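Local atomic coordinates of Avidin/streptavidin (Shewanella denitrificans, PDB entry 3SZH), a protein that binds biotin with high affinity, as a bacterial member of the avidin family of eight-stranded beta barrels. Residues 21-26 / 30-35; 5-10 / 54-59; 61-66 / 93-98; 34-39 / 113-118. One frame throughout, in Å; residues are numbered along the deposited sequence. Where two conformers were deposited one is given.

How the contacts relate
From the N terminus, the lead-in 5-10 comes first and later meets strand 50-57 in contact 2, which closes a loop of 43 intervening residues. Contact 1, the hairpin of strands 20-26 and 31-37, is nested inside that loop. Contact 4 begins at Gly34 and Ser35, where contact 1 ends, and runs to strand 111-119. It therefore crosses contact 2, whose segments alternate with its own. Contact 3 joins strands 60-66 and 92-101, follows contacts 1 and 2 in series, and is nested inside contact 4. Contact 1 pairs neighbouring strands; contacts 3 and 4 join non-adjacent strands through the barrel interior, and contact 2 packs the leading loop against strand 50-57 and the turn after it.

Contact 1: 21-26 / 30-35; sequences LYINSI and GELTGS
Asn24 and Ser25 both face Thr33, so segment 21-26 carries one extra residue opposite segment 30-35. The bonds show it: Asn24 N donates to Thr33 O at 2.8 Å, whereas Ser25 N gives the same oxygen only a weak bond at 3.4 Å. Before the bulge Tyr22 and Ser35 form a hydrogen-bonded pair, Tyr22 N to Ser35 O and Ser35 N to Tyr22 O, the first with an N-H...O angle of 165°. Ser25 OG and Thr33 OG1 share a hydrogen bond of 2.6 Å; one water joins Thr33 OG1 to Asn24 OD1, a second joins Ser25 OG to Glu31 O. On the opposite face Leu32 can be followed outward. Its CB lies 4.0 Å from Ser25 O, its CG, anti to the backbone N (chi1 177°), passes Ile23 CG2 at 4.1 Å, and its CD1 ends 3.9 Å from Ile23 CG2 and 4.0 Å from Ile23 CD1, the side chains crossing at about a right angle. With an alanine in place of Ile23, Leu32 CD1 would probably lose its apolar mates on strand 20-26, and a gap would open beside Ile61, which touches both. The doubled residue opposite Thr33 is a classic beta bulge in an antiparallel hairpin of the avidin barrel.

Contact 2: 5-10 / 54-59; sequences QELTAM and GWVFGT
Leu7 and Val56 reach toward each other tip to tip where the loop leading into the avidin barrel meets strand 50-57. The backbones stay well apart: the nearest CA atoms, those of Leu7 and Thr59, are separated by 7.2 Å, and side-chain carbons carry the contact. Leu7 supplies more than half of the 113 Å² buried between the segments. Its CG is anti to the backbone N (chi1 -171°), and with chi2 62° the CD2 methyl is the branch that meets Val56 CG1, at 3.9 Å. This is the packed part. Val56 is buried while Leu7 stays partly exposed, and around the pair Ile23, Trp13, Ile61 and Ile93 touch Leu7 as well, so the leucine enters an apolar group drawn from several strands. Toward the turn the contact thins out: Leu7 CD2 passes Gly58 O at 3.9 Å and Thr59 O at 4.1 Å, a methyl beside two carbonyl oxygens, and Gly58 is exposed. The hydroxyl of Thr59 is turned to another partner, Gly103 N of the second subunit. Thr8, next to Leu7, is also exposed and points away from strand 50-57; its OG1 donates to Ala9 O at 2.7 Å, from 41° out of the carbonyl plane.

Contact 3: 61-66 / 93-98; sequences ISFSTK and ISTLWQ
The interior of the avidin barrel is where Ile61, on strand 60-66, meets Ile93, on strand 92-101. These strands are not neighbours, since strand 73-85 lies between them in the sheet, and the nearest CA atoms across the contact, of Ile61 and Ile93, are 8.4 Å apart. Side chains must therefore span the distance. Both isoleucines point toward the other segment and touch through their branch methyls, Ile61 CG2 and Ile93 CG2, at 3.7 Å, while the side chains cross at about a right angle. In Ile61 the long arm CG1 is opposite the backbone N (chi1 -179°), which leaves CG2 wedged between the backbone N and the carbonyl carbon. Ile93 uses the other choice: there CG2 takes the place opposite N, and this projects it at its partner. Leu7 of the leading loop touches both residues. One step along, Phe63 CE1 comes 4.3 Å from Thr95 CG2, a looser approach. Thr95 CG2 comes obliquely to the ring, while its OG1 is bonded to Asp115 O, and Phe63 is itself stacked on Trp80. All four touching residues are buried, and every close pair between them is carbon to carbon. Their contact is thus apolar and non-directional, consistent with packing by dispersion and exclusion of water, while the strand between them carries the sheet bonding.

Contact 4: 34-39 / 113-118; sequences GSYINR and GQDVFS
Tyr36 and Phe117 have their CA atoms 12.0 Å apart, the closest such pair between segments 34-39 and 113-118, so the backbones do not touch and two long side chains bridge the interior of the avidin barrel. Tyr36 swings its ring inward with CG opposite the backbone N (chi1 -168°). The aromatic groups meet edge to edge, their planes steeply inclined at about 77°: Phe117 CE2 lies 3.9 Å from Tyr36 CE2, each atom near the plane of the other ring. This is therefore neither a face-to-face nor an edge-to-face stack. Tyr36 OH adds to the contact, 4.0 Å from Phe117 CZ. Tyr36 also touches Asn15, Ser19 and Trp80, a grouping consistent with the biotin pocket of streptavidin, where tyrosine, asparagine and serine hold the ureido oxygen. Replacing Tyr36 by an alanine would probably leave the edge of Phe117 without its aromatic mate, open a gap in the wall of that probable pocket and deprive the ureido oxygen of the hydroxyl that probably holds it. Asp115, also facing Tyr36, has other partners: Gln16 NE2 bonds to its OD1 and Trp80 NE1 to its OD2, while Tyr36 OH stays 4.3 Å from Asp115 OD2.

Contact 1: 21-26 / 30-35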
loop_
_atom_site.group_PDB
_atom_site.type_symbol
_atom_site.label_atom_id
_atom_site.label_comp_id
_atom_site.label_asym_id
_atom_site.label_seq_id
_atom_site.Cartn_x
_atom_site.Cartn_y
_atom_site.Cartn_z
ATOM N N LEU B 21 -6.542 10.310 -8.262
ATOM C CA LEU B 21 -5.322 9.566 -8.522
ATOM C C LEU B 21 -4.878 9.761 -9.951
ATOM O O LEU B 21 -5.614 9.417 -10.884
ATOM C CB LEU B 21 -5.521 8.079 -8.236
ATOM C CG LEU B 21 -4.366 7.146 -8.627
ATOM C CD1 LEU B 21 -3.157 7.407 -7.742
ATOM C CD2 LEU B 21 -4.760 5.686 -8.555
ATOM N N TYR B 22 -3.684 10.311 -10.120
ATOM C CA TYR B 22 -3.015 10.480 -11.416
ATOM C C TYR B 22 -1.963 9.393 -11.521
ATOM O O TYR B 22 -0.905 9.504 -10.860
ATOM C CB TYR B 22 -2.377 11.874 -11.517
ATOM C CG TYR B 22 -3.329 13.028 -11.313
ATOM C CD1 TYR B 22 -3.558 13.538 -10.023
ATOM C CD2 TYR B 22 -4.020 13.607 -12.392
ATOM C CE1 TYR B 22 -4.423 14.604 -9.809
ATOM C CE2 TYR B 22 -4.876 14.676 -12.201
ATOM C CZ TYR B 22 -5.065 15.176 -10.898
ATOM O OH TYR B 22 -5.928 16.225 -10.650
ATOM N N ILE B 23 -2.234 8.327 -12.258
ATOM C CA ILE B 23 -1.238 7.295 -12.462
ATOM C C ILE B 23 -0.261 7.748 -13.519
ATOM O O ILE B 23 -0.673 8.039 -14.648
ATOM C CB ILE B 23 -1.852 5.923 -12.831
ATOM C CG1 ILE B 23 -2.871 5.456 -11.787
ATOM C CG2 ILE B 23 -0.758 4.892 -13.079
ATOM C CD1 ILE B 23 -3.531 4.103 -12.129
ATOM N N ASN B 24 1.016 7.814 -13.164
ATOM C CA ASN B 24 2.060 8.219 -14.066
ATOM C C ASN B 24 2.646 7.038 -14.824
ATOM O O ASN B 24 2.342 6.870 -15.999
ATOM C CB ASN B 24 3.108 9.012 -13.312
ATOM C CG ASN B 24 4.242 9.402 -14.189
ATOM O OD1 ASN B 24 5.286 8.763 -14.162
ATOM N ND2 ASN B 24 4.048 10.429 -14.992
ATOM N N SER B 25 3.499 6.247 -14.194
ATOM C CA SER B 25 4.127 5.100 -14.818
ATOM C C SER B 25 3.610 3.794 -14.220
ATOM O O SER B 25 3.273 3.712 -13.029
ATOM C CB SER B 25 5.656 5.184 -14.696
ATOM O OG SER B 25 6.071 5.100 -13.345
ATOM N N ILE B 26 3.547 2.780 -15.073
ATOM C CA ILE B 26 3.428 1.393 -14.658
ATOM C C ILE B 26 4.514 0.639 -15.426
ATOM O O ILE B 26 4.450 0.519 -16.655
ATOM C CB ILE B 26 2.049 0.780 -14.952
ATOM C CG1 ILE B 26 0.919 1.568 -14.271
ATOM C CG2 ILE B 26 2.027 -0.682 -14.546
ATOM C CD1 ILE B 26 -0.496 1.081 -14.658
ATOM N N GLY B 30 5.072 -3.927 -13.308
ATOM C CA GLY B 30 3.793 -3.457 -12.757
ATOM C C GLY B 30 3.961 -2.517 -11.572
ATOM O O GLY B 30 2.993 -2.203 -10.908
ATOM N N GLU B 31 5.172 -2.053 -11.290
ATOM C CA GLU B 31 5.337 -1.071 -10.232
ATOM C C GLU B 31 4.803 0.272 -10.683
ATOM O O GLU B 31 5.048 0.686 -11.825
ATOM C CB GLU B 31 6.784 -0.953 -9.779
ATOM C CG GLU B 31 6.813 -0.450 -8.365
ATOM C CD GLU B 31 8.190 -0.262 -7.764
ATOM O OE1 GLU B 31 9.187 -0.794 -8.287
ATOM O OE2 GLU B 31 8.250 0.410 -6.725
ATOM N N LEU B 32 4.056 0.936 -9.812
ATOM C CA LEU B 32 3.339 2.150 -10.138
ATOM C C LEU B 32 3.972 3.376 -9.500
ATOM O O LEU B 32 4.411 3.327 -8.339
ATOM C CB LEU B 32 1.885 1.988 -9.643
ATOM C CG LEU B 32 0.889 3.136 -9.768
ATOM C CD1 LEU B 32 -0.524 2.582 -9.943
ATOM C CD2 LEU B 32 0.964 4.057 -8.556
ATOM N N THR B 33 3.936 4.489 -10.219
ATOM C CA THR B 33 4.189 5.814 -9.654
ATOM C C THR B 33 3.027 6.709 -10.055
ATOM O O THR B 33 2.321 6.449 -11.034
ATOM C CB THR B 33 5.485 6.464 -10.132
ATOM O OG1 THR B 33 5.358 6.838 -11.508
ATOM C CG2 THR B 33 6.700 5.555 -9.930
ATOM N N GLY B 34 2.817 7.761 -9.277
ATOM C CA GLY B 34 1.807 8.745 -9.618
ATOM C C GLY B 34 1.723 9.830 -8.581
ATOM O O GLY B 34 2.629 10.000 -7.740
ATOM N N SER B 35 0.649 10.596 -8.636
ATOM C CA SER B 35 0.358 11.702 -7.727
ATOM C C SER B 35 -1.089 11.595 -7.288
ATOM O O SER B 35 -1.927 11.067 -8.027
ATOM C CB SER B 35 0.562 13.059 -8.399
ATOM O OG SER B 35 1.903 13.251 -8.833
HETATM O O HOH W 1 7.188 8.808 -11.930
HETATM O O HOH W 2 6.843 2.721 -12.376
#

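Contact 2: 5-10 / 54-59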
loop_
_atom_site.group_PDB
_atom_site.type_symbol
_atom_site.label_atom_id
_atom_site.label_comp_id
_atom_site.label_asym_id
_atom_site.label_seq_id
_atom_site.Cartn_x
_atom_site.Cartn_y
_atom_site.Cartn_z
ATOM N N GLN B 5 -12.416 3.958 -19.999
ATOM C CA GLN B 5 -11.000 4.072 -19.709
ATOM C C GLN B 5 -10.459 2.784 -19.073
ATOM O O GLN B 5 -11.108 2.199 -18.221
ATOM C CB GLN B 5 -10.801 5.235 -18.750
ATOM C CG GLN B 5 -9.368 5.596 -18.478
ATOM C CD GLN B 5 -9.282 6.807 -17.629
ATOM O OE1 GLN B 5 -9.033 6.710 -16.431
ATOM N NE2 GLN B 5 -9.525 7.962 -18.221
ATOM N N GLU B 6 -9.290 2.338 -19.517
ATOM C CA GLU B 6 -8.642 1.160 -18.951
ATOM C C GLU B 6 -7.607 1.527 -17.895
ATOM O O GLU B 6 -7.187 2.692 -17.784
ATOM C CB GLU B 6 -7.989 0.305 -20.048
ATOM C CG GLU B 6 -8.979 -0.448 -20.925
ATOM C CD GLU B 6 -8.349 -1.669 -21.589
ATOM N N LEU B 7 -7.193 0.516 -17.144
ATOM C CA LEU B 7 -6.173 0.699 -16.116
ATOM C C LEU B 7 -4.797 0.682 -16.775
ATOM O O LEU B 7 -4.251 -0.388 -17.069
ATOM C CB LEU B 7 -6.285 -0.411 -15.061
ATOM C CG LEU B 7 -5.441 -0.285 -13.793
ATOM C CD1 LEU B 7 -5.847 0.975 -13.043
ATOM C CD2 LEU B 7 -5.576 -1.525 -12.893
ATOM N N THR B 8 -4.258 1.866 -17.050
ATOM C CA THR B 8 -2.988 1.986 -17.748
ATOM C C THR B 8 -2.097 3.046 -17.121
ATOM O O THR B 8 -2.539 3.845 -16.286
ATOM C CB THR B 8 -3.199 2.434 -19.219
ATOM O OG1 THR B 8 -3.646 3.793 -19.234
ATOM C CG2 THR B 8 -4.214 1.559 -19.959
ATOM N N ALA B 9 -0.850 3.079 -17.562
ATOM C CA ALA B 9 -0.026 4.223 -17.284
ATOM C C ALA B 9 -0.746 5.448 -17.817
ATOM O O ALA B 9 -1.479 5.361 -18.814
ATOM C CB ALA B 9 1.336 4.076 -17.918
ATOM N N MET B 10 -0.508 6.590 -17.187
ATOM C CA MET B 10 -1.083 7.869 -17.617
ATOM C C MET B 10 -2.612 7.815 -17.663
ATOM O O MET B 10 -3.247 8.179 -18.660
ATOM C CB MET B 10 -0.516 8.280 -18.978
ATOM C CG MET B 10 0.998 8.173 -19.055
ATOM S SD MET B 10 1.905 8.989 -17.766
ATOM C CE MET B 10 1.020 10.493 -17.634
ATOM N N GLY B 54 2.995 2.027 -5.671
ATOM C CA GLY B 54 2.100 0.873 -5.600
ATOM C C GLY B 54 2.448 -0.156 -6.637
ATOM O O GLY B 54 3.573 -0.185 -7.163
ATOM N N TRP B 55 1.436 -0.965 -6.967
ATOM C CA TRP B 55 1.582 -2.124 -7.860
ATOM C C TRP B 55 0.292 -2.331 -8.640
ATOM O O TRP B 55 -0.808 -2.111 -8.111
ATOM C CB TRP B 55 1.813 -3.409 -7.047
ATOM C CG TRP B 55 3.090 -3.432 -6.273
ATOM C CD1 TRP B 55 3.223 -3.268 -4.930
ATOM C CD2 TRP B 55 4.399 -3.663 -6.801
ATOM N NE1 TRP B 55 4.558 -3.333 -4.600
ATOM C CE2 TRP B 55 5.302 -3.572 -5.725
ATOM C CE3 TRP B 55 4.899 -3.925 -8.089
ATOM C CZ2 TRP B 55 6.694 -3.742 -5.890
ATOM C CZ3 TRP B 55 6.271 -4.090 -8.263
ATOM C CH2 TRP B 55 7.158 -3.995 -7.167
ATOM N N VAL B 56 0.432 -2.828 -9.861
ATOM C CA VAL B 56 -0.691 -3.312 -10.660
ATOM C C VAL B 56 -0.408 -4.760 -11.048
ATOM O O VAL B 56 0.703 -5.096 -11.469
ATOM C CB VAL B 56 -0.880 -2.403 -11.920
ATOM C CG1 VAL B 56 -1.916 -2.958 -12.866
ATOM C CG2 VAL B 56 -1.241 -0.990 -11.484
ATOM N N PHE B 57 -1.433 -5.601 -10.937
ATOM C CA PHE B 57 -1.339 -7.000 -11.356
ATOM C C PHE B 57 -2.636 -7.316 -12.083
ATOM O O PHE B 57 -3.647 -7.643 -11.462
ATOM C CB PHE B 57 -1.174 -7.931 -10.153
ATOM C CG PHE B 57 -0.593 -9.289 -10.489
ATOM C CD1 PHE B 57 0.022 -10.037 -9.485
ATOM C CD2 PHE B 57 -0.617 -9.803 -11.783
ATOM C CE1 PHE B 57 0.597 -11.261 -9.754
ATOM C CE2 PHE B 57 -0.063 -11.036 -12.057
ATOM C CZ PHE B 57 0.549 -11.763 -11.046
ATOM N N GLY B 58 -2.631 -7.172 -13.402
ATOM C CA GLY B 58 -3.850 -7.349 -14.201
ATOM C C GLY B 58 -4.833 -6.252 -13.866
ATOM O O GLY B 58 -4.582 -5.068 -14.114
ATOM N N THR B 59 -5.954 -6.636 -13.267
ATOM C CA THR B 59 -6.924 -5.661 -12.795
ATOM C C THR B 59 -6.825 -5.338 -11.309
ATOM O O THR B 59 -7.539 -4.469 -10.846
ATOM C CB THR B 59 -8.366 -6.120 -13.086
ATOM O OG1 THR B 59 -8.621 -7.330 -12.353
ATOM C CG2 THR B 59 -8.579 -6.333 -14.591
#

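Contact 3: 61-66 / 93-98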
loop_
_atom_site.group_PDB
_atom_site.type_symbol
_atom_site.label_atom_id
_atom_site.label_comp_id
_atom_site.label_asym_id
_atom_site.label_seq_id
_atom_site.Cartn_x
_atom_site.Cartn_y
_atom_site.Cartn_z
ATOM N N ILE B 61 -4.918 -3.691 -8.100
ATOM C CA ILE B 61 -4.046 -2.522 -7.892
ATOM C C ILE B 61 -3.947 -2.207 -6.412
ATOM O O ILE B 61 -4.925 -2.319 -5.651
ATOM C CB ILE B 61 -4.559 -1.279 -8.688
ATOM C CG1 ILE B 61 -3.645 -0.063 -8.485
ATOM C CG2 ILE B 61 -6.027 -0.986 -8.380
ATOM C CD1 ILE B 61 -3.969 1.099 -9.362
ATOM N N SER B 62 -2.750 -1.838 -5.980
ATOM C CA SER B 62 -2.541 -1.203 -4.683
ATOM C C SER B 62 -1.847 0.130 -4.933
ATOM O O SER B 62 -0.976 0.233 -5.814
ATOM C CB SER B 62 -1.705 -2.081 -3.732
ATOM O OG SER B 62 -0.337 -2.051 -4.046
ATOM N N PHE B 63 -2.199 1.139 -4.153
ATOM C CA PHE B 63 -1.419 2.381 -4.190
ATOM C C PHE B 63 -1.457 3.014 -2.835
ATOM O O PHE B 63 -2.383 2.795 -2.055
ATOM C CB PHE B 63 -1.895 3.318 -5.324
ATOM C CG PHE B 63 -3.352 3.722 -5.258
ATOM C CD1 PHE B 63 -4.338 2.938 -5.830
ATOM C CD2 PHE B 63 -3.725 4.943 -4.654
ATOM C CE1 PHE B 63 -5.676 3.325 -5.794
ATOM C CE2 PHE B 63 -5.087 5.328 -4.627
ATOM C CZ PHE B 63 -6.040 4.523 -5.204
ATOM N N SER B 64 -0.415 3.783 -2.533
ATOM C CA SER B 64 -0.289 4.385 -1.203
ATOM C C SER B 64 0.390 5.736 -1.314
ATOM O O SER B 64 1.259 5.971 -2.181
ATOM C CB SER B 64 0.467 3.417 -0.285
ATOM O OG SER B 64 0.792 3.928 0.997
ATOM N N THR B 65 -0.032 6.640 -0.423
ATOM C CA THR B 65 0.515 7.985 -0.366
ATOM C C THR B 65 0.847 8.345 1.067
ATOM O O THR B 65 0.071 8.064 1.995
ATOM C CB THR B 65 -0.430 9.023 -1.009
ATOM O OG1 THR B 65 0.300 10.228 -1.267
ATOM C CG2 THR B 65 -1.625 9.355 -0.152
ATOM N N LYS B 66 2.007 8.975 1.241
ATOM C CA LYS B 66 2.390 9.602 2.496
ATOM C C LYS B 66 1.928 11.052 2.471
ATOM O O LYS B 66 2.234 11.795 1.536
ATOM C CB LYS B 66 3.911 9.497 2.675
ATOM C CG LYS B 66 4.471 10.307 3.841
ATOM C CD LYS B 66 5.973 10.040 4.036
ATOM C CE LYS B 66 6.559 11.006 5.031
ATOM N NZ LYS B 66 7.965 10.632 5.382
ATOM N N ILE B 93 -12.228 2.067 -10.444
ATOM C CA ILE B 93 -11.408 1.285 -9.528
ATOM C C ILE B 93 -12.121 1.283 -8.181
ATOM O O ILE B 93 -12.334 2.334 -7.581
ATOM C CB ILE B 93 -9.979 1.871 -9.356
ATOM C CG1 ILE B 93 -9.272 2.053 -10.711
ATOM C CG2 ILE B 93 -9.139 0.958 -8.457
ATOM C CD1 ILE B 93 -7.927 2.794 -10.616
ATOM N N SER B 94 -12.532 0.096 -7.750
ATOM C CA SER B 94 -13.213 -0.053 -6.481
ATOM C C SER B 94 -12.173 -0.450 -5.448
ATOM O O SER B 94 -11.454 -1.431 -5.649
ATOM C CB SER B 94 -14.291 -1.117 -6.617
ATOM O OG SER B 94 -14.949 -1.275 -5.393
ATOM N N THR B 95 -12.126 0.291 -4.338
ATOM C CA THR B 95 -11.053 0.143 -3.357
ATOM C C THR B 95 -11.558 0.087 -1.928
ATOM O O THR B 95 -12.618 0.619 -1.587
ATOM C CB THR B 95 -10.009 1.299 -3.422
ATOM O OG1 THR B 95 -10.583 2.496 -2.902
ATOM C CG2 THR B 95 -9.493 1.538 -4.827
ATOM N N LEU B 96 -10.716 -0.487 -1.072
ATOM C CA LEU B 96 -10.806 -0.357 0.367
ATOM C C LEU B 96 -9.489 0.259 0.822
ATOM O O LEU B 96 -8.419 -0.197 0.400
ATOM C CB LEU B 96 -10.976 -1.722 1.021
ATOM C CG LEU B 96 -12.229 -2.491 0.623
ATOM C CD1 LEU B 96 -12.255 -3.845 1.331
ATOM C CD2 LEU B 96 -13.500 -1.689 0.914
ATOM N N TRP B 97 -9.559 1.275 1.675
ATOM C CA TRP B 97 -8.353 1.945 2.146
ATOM C C TRP B 97 -8.195 1.824 3.647
ATOM O O TRP B 97 -9.152 1.580 4.398
ATOM C CB TRP B 97 -8.332 3.418 1.717
ATOM C CG TRP B 97 -9.532 4.236 2.106
ATOM C CD1 TRP B 97 -10.599 4.546 1.316
ATOM C CD2 TRP B 97 -9.783 4.869 3.381
ATOM N NE1 TRP B 97 -11.493 5.339 2.001
ATOM C CE2 TRP B 97 -11.016 5.559 3.265
ATOM C CE3 TRP B 97 -9.069 4.956 4.588
ATOM C CZ2 TRP B 97 -11.570 6.291 4.318
ATOM C CZ3 TRP B 97 -9.620 5.684 5.628
ATOM C CH2 TRP B 97 -10.872 6.331 5.490
ATOM N N GLN B 98 -6.950 2.012 4.054
ATOM C CA GLN B 98 -6.546 2.074 5.458
ATOM C C GLN B 98 -5.667 3.298 5.622
ATOM O O GLN B 98 -4.763 3.550 4.804
ATOM C CB GLN B 98 -5.779 0.815 5.852
ATOM C CG GLN B 98 -6.566 -0.495 5.633
ATOM C CD GLN B 98 -5.822 -1.702 6.158
ATOM O OE1 GLN B 98 -4.625 -1.898 5.904
ATOM N NE2 GLN B 98 -6.518 -2.515 6.905
#

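Contact 4: 34-39 / 113-118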
loop_
_atom_site.group_PDB
_atom_site.type_symbol
_atom_site.label_atom_id
_atom_site.label_comp_id
_atom_site.label_asym_id
_atom_site.label_seq_id
_atom_site.Cartn_x
_atom_site.Cartn_y
_atom_site.Cartn_z
ATOM N N GLY B 34 2.817 7.761 -9.277
ATOM C CA GLY B 34 1.807 8.745 -9.618
ATOM C C GLY B 34 1.723 9.830 -8.581
ATOM O O GLY B 34 2.629 10.000 -7.740
ATOM N N SER B 35 0.649 10.596 -8.636
ATOM C CA SER B 35 0.358 11.702 -7.727
ATOM C C SER B 35 -1.089 11.595 -7.288
ATOM O O SER B 35 -1.927 11.067 -8.027
ATOM C CB SER B 35 0.562 13.059 -8.399
ATOM O OG SER B 35 1.903 13.251 -8.833
ATOM N N TYR B 36 -1.409 12.124 -6.121
ATOM C CA TYR B 36 -2.767 12.162 -5.597
ATOM C C TYR B 36 -3.083 13.581 -5.172
ATOM O O TYR B 36 -2.274 14.226 -4.482
ATOM C CB TYR B 36 -2.875 11.211 -4.426
ATOM C CG TYR B 36 -4.267 10.929 -3.950
ATOM C CD1 TYR B 36 -4.870 11.728 -2.997
ATOM C CD2 TYR B 36 -4.998 9.869 -4.480
ATOM C CE1 TYR B 36 -6.160 11.466 -2.533
ATOM C CE2 TYR B 36 -6.298 9.580 -4.007
ATOM C CZ TYR B 36 -6.847 10.392 -3.040
ATOM O OH TYR B 36 -8.120 10.106 -2.581
ATOM N N ILE B 37 -4.269 14.049 -5.564
ATOM C CA ILE B 37 -4.778 15.321 -5.070
ATOM C C ILE B 37 -6.077 15.076 -4.328
ATOM O O ILE B 37 -7.072 14.609 -4.917
ATOM C CB ILE B 37 -4.938 16.391 -6.159
ATOM C CG1 ILE B 37 -3.584 16.717 -6.802
ATOM C CG2 ILE B 37 -5.594 17.652 -5.572
ATOM C CD1 ILE B 37 -3.635 17.754 -7.941
ATOM N N ASN B 38 -6.044 15.343 -3.028
ATOM C CA ASN B 38 -7.209 15.225 -2.150
ATOM C C ASN B 38 -8.073 16.460 -2.295
ATOM O O ASN B 38 -7.597 17.598 -2.270
ATOM C CB ASN B 38 -6.679 15.103 -0.711
ATOM C CG ASN B 38 -7.763 15.178 0.346
ATOM O OD1 ASN B 38 -8.862 14.655 0.172
ATOM N ND2 ASN B 38 -7.444 15.794 1.460
ATOM N N ARG B 39 -9.378 16.225 -2.433
ATOM C CA ARG B 39 -10.339 17.331 -2.485
ATOM C C ARG B 39 -11.538 17.085 -1.566
ATOM O O ARG B 39 -12.629 17.619 -1.795
ATOM C CB ARG B 39 -10.798 17.581 -3.930
ATOM C CG ARG B 39 -9.630 17.901 -4.854
ATOM C CD ARG B 39 -10.101 18.417 -6.199
ATOM N NE ARG B 39 -9.004 18.518 -7.163
ATOM C CZ ARG B 39 -8.545 17.502 -7.886
ATOM N NH1 ARG B 39 -9.078 16.296 -7.785
ATOM N NH2 ARG B 39 -7.527 17.690 -8.707
ATOM N N GLY B 113 -11.980 2.686 5.156
ATOM C CA GLY B 113 -13.157 3.042 4.391
ATOM C C GLY B 113 -13.114 2.523 2.978
ATOM O O GLY B 113 -12.220 1.750 2.608
ATOM N N GLN B 114 -14.112 2.933 2.203
ATOM C CA GLN B 114 -14.246 2.502 0.807
ATOM C C GLN B 114 -14.248 3.711 -0.093
ATOM O O GLN B 114 -14.959 4.668 0.160
ATOM C CB GLN B 114 -15.526 1.665 0.517
ATOM C CG GLN B 114 -15.857 1.609 -1.026
ATOM C CD GLN B 114 -16.046 0.204 -1.686
ATOM O OE1 GLN B 114 -17.054 -0.486 -1.422
ATOM N NE2 GLN B 114 -15.126 -0.166 -2.631
ATOM N N ASP B 115 -13.443 3.662 -1.155
ATOM C CA ASP B 115 -13.476 4.691 -2.217
ATOM C C ASP B 115 -13.737 4.013 -3.541
ATOM O O ASP B 115 -13.150 2.958 -3.833
ATOM C CB ASP B 115 -12.121 5.402 -2.359
ATOM C CG ASP B 115 -11.842 6.447 -1.304
ATOM O OD1 ASP B 115 -12.710 6.769 -0.462
ATOM O OD2 ASP B 115 -10.699 6.941 -1.330
ATOM N N VAL B 116 -14.608 4.610 -4.360
ATOM C CA VAL B 116 -14.771 4.163 -5.740
ATOM C C VAL B 116 -14.311 5.295 -6.628
ATOM O O VAL B 116 -14.799 6.415 -6.519
ATOM C CB VAL B 116 -16.218 3.750 -6.062
ATOM C CG1 VAL B 116 -16.313 3.403 -7.528
ATOM C CG2 VAL B 116 -16.626 2.549 -5.181
ATOM N N PHE B 117 -13.295 5.011 -7.441
ATOM C CA PHE B 117 -12.716 5.992 -8.351
ATOM C C PHE B 117 -13.303 5.729 -9.732
ATOM O O PHE B 117 -13.450 4.576 -10.156
ATOM C CB PHE B 117 -11.182 5.858 -8.389
ATOM C CG PHE B 117 -10.486 6.237 -7.127
ATOM C CD1 PHE B 117 -10.389 5.334 -6.068
ATOM C CD2 PHE B 117 -9.903 7.490 -7.006
ATOM C CE1 PHE B 117 -9.722 5.692 -4.903
ATOM C CE2 PHE B 117 -9.222 7.855 -5.841
ATOM C CZ PHE B 117 -9.130 6.958 -4.791
ATOM N N SER B 118 -13.700 6.794 -10.400
ATOM C CA SER B 118 -14.261 6.738 -11.744
ATOM C C SER B 118 -13.306 7.424 -12.705
ATOM O O SER B 118 -12.610 8.359 -12.318
ATOM C CB SER B 118 -15.614 7.459 -11.766
ATOM O OG SER B 118 -16.557 6.821 -10.917
#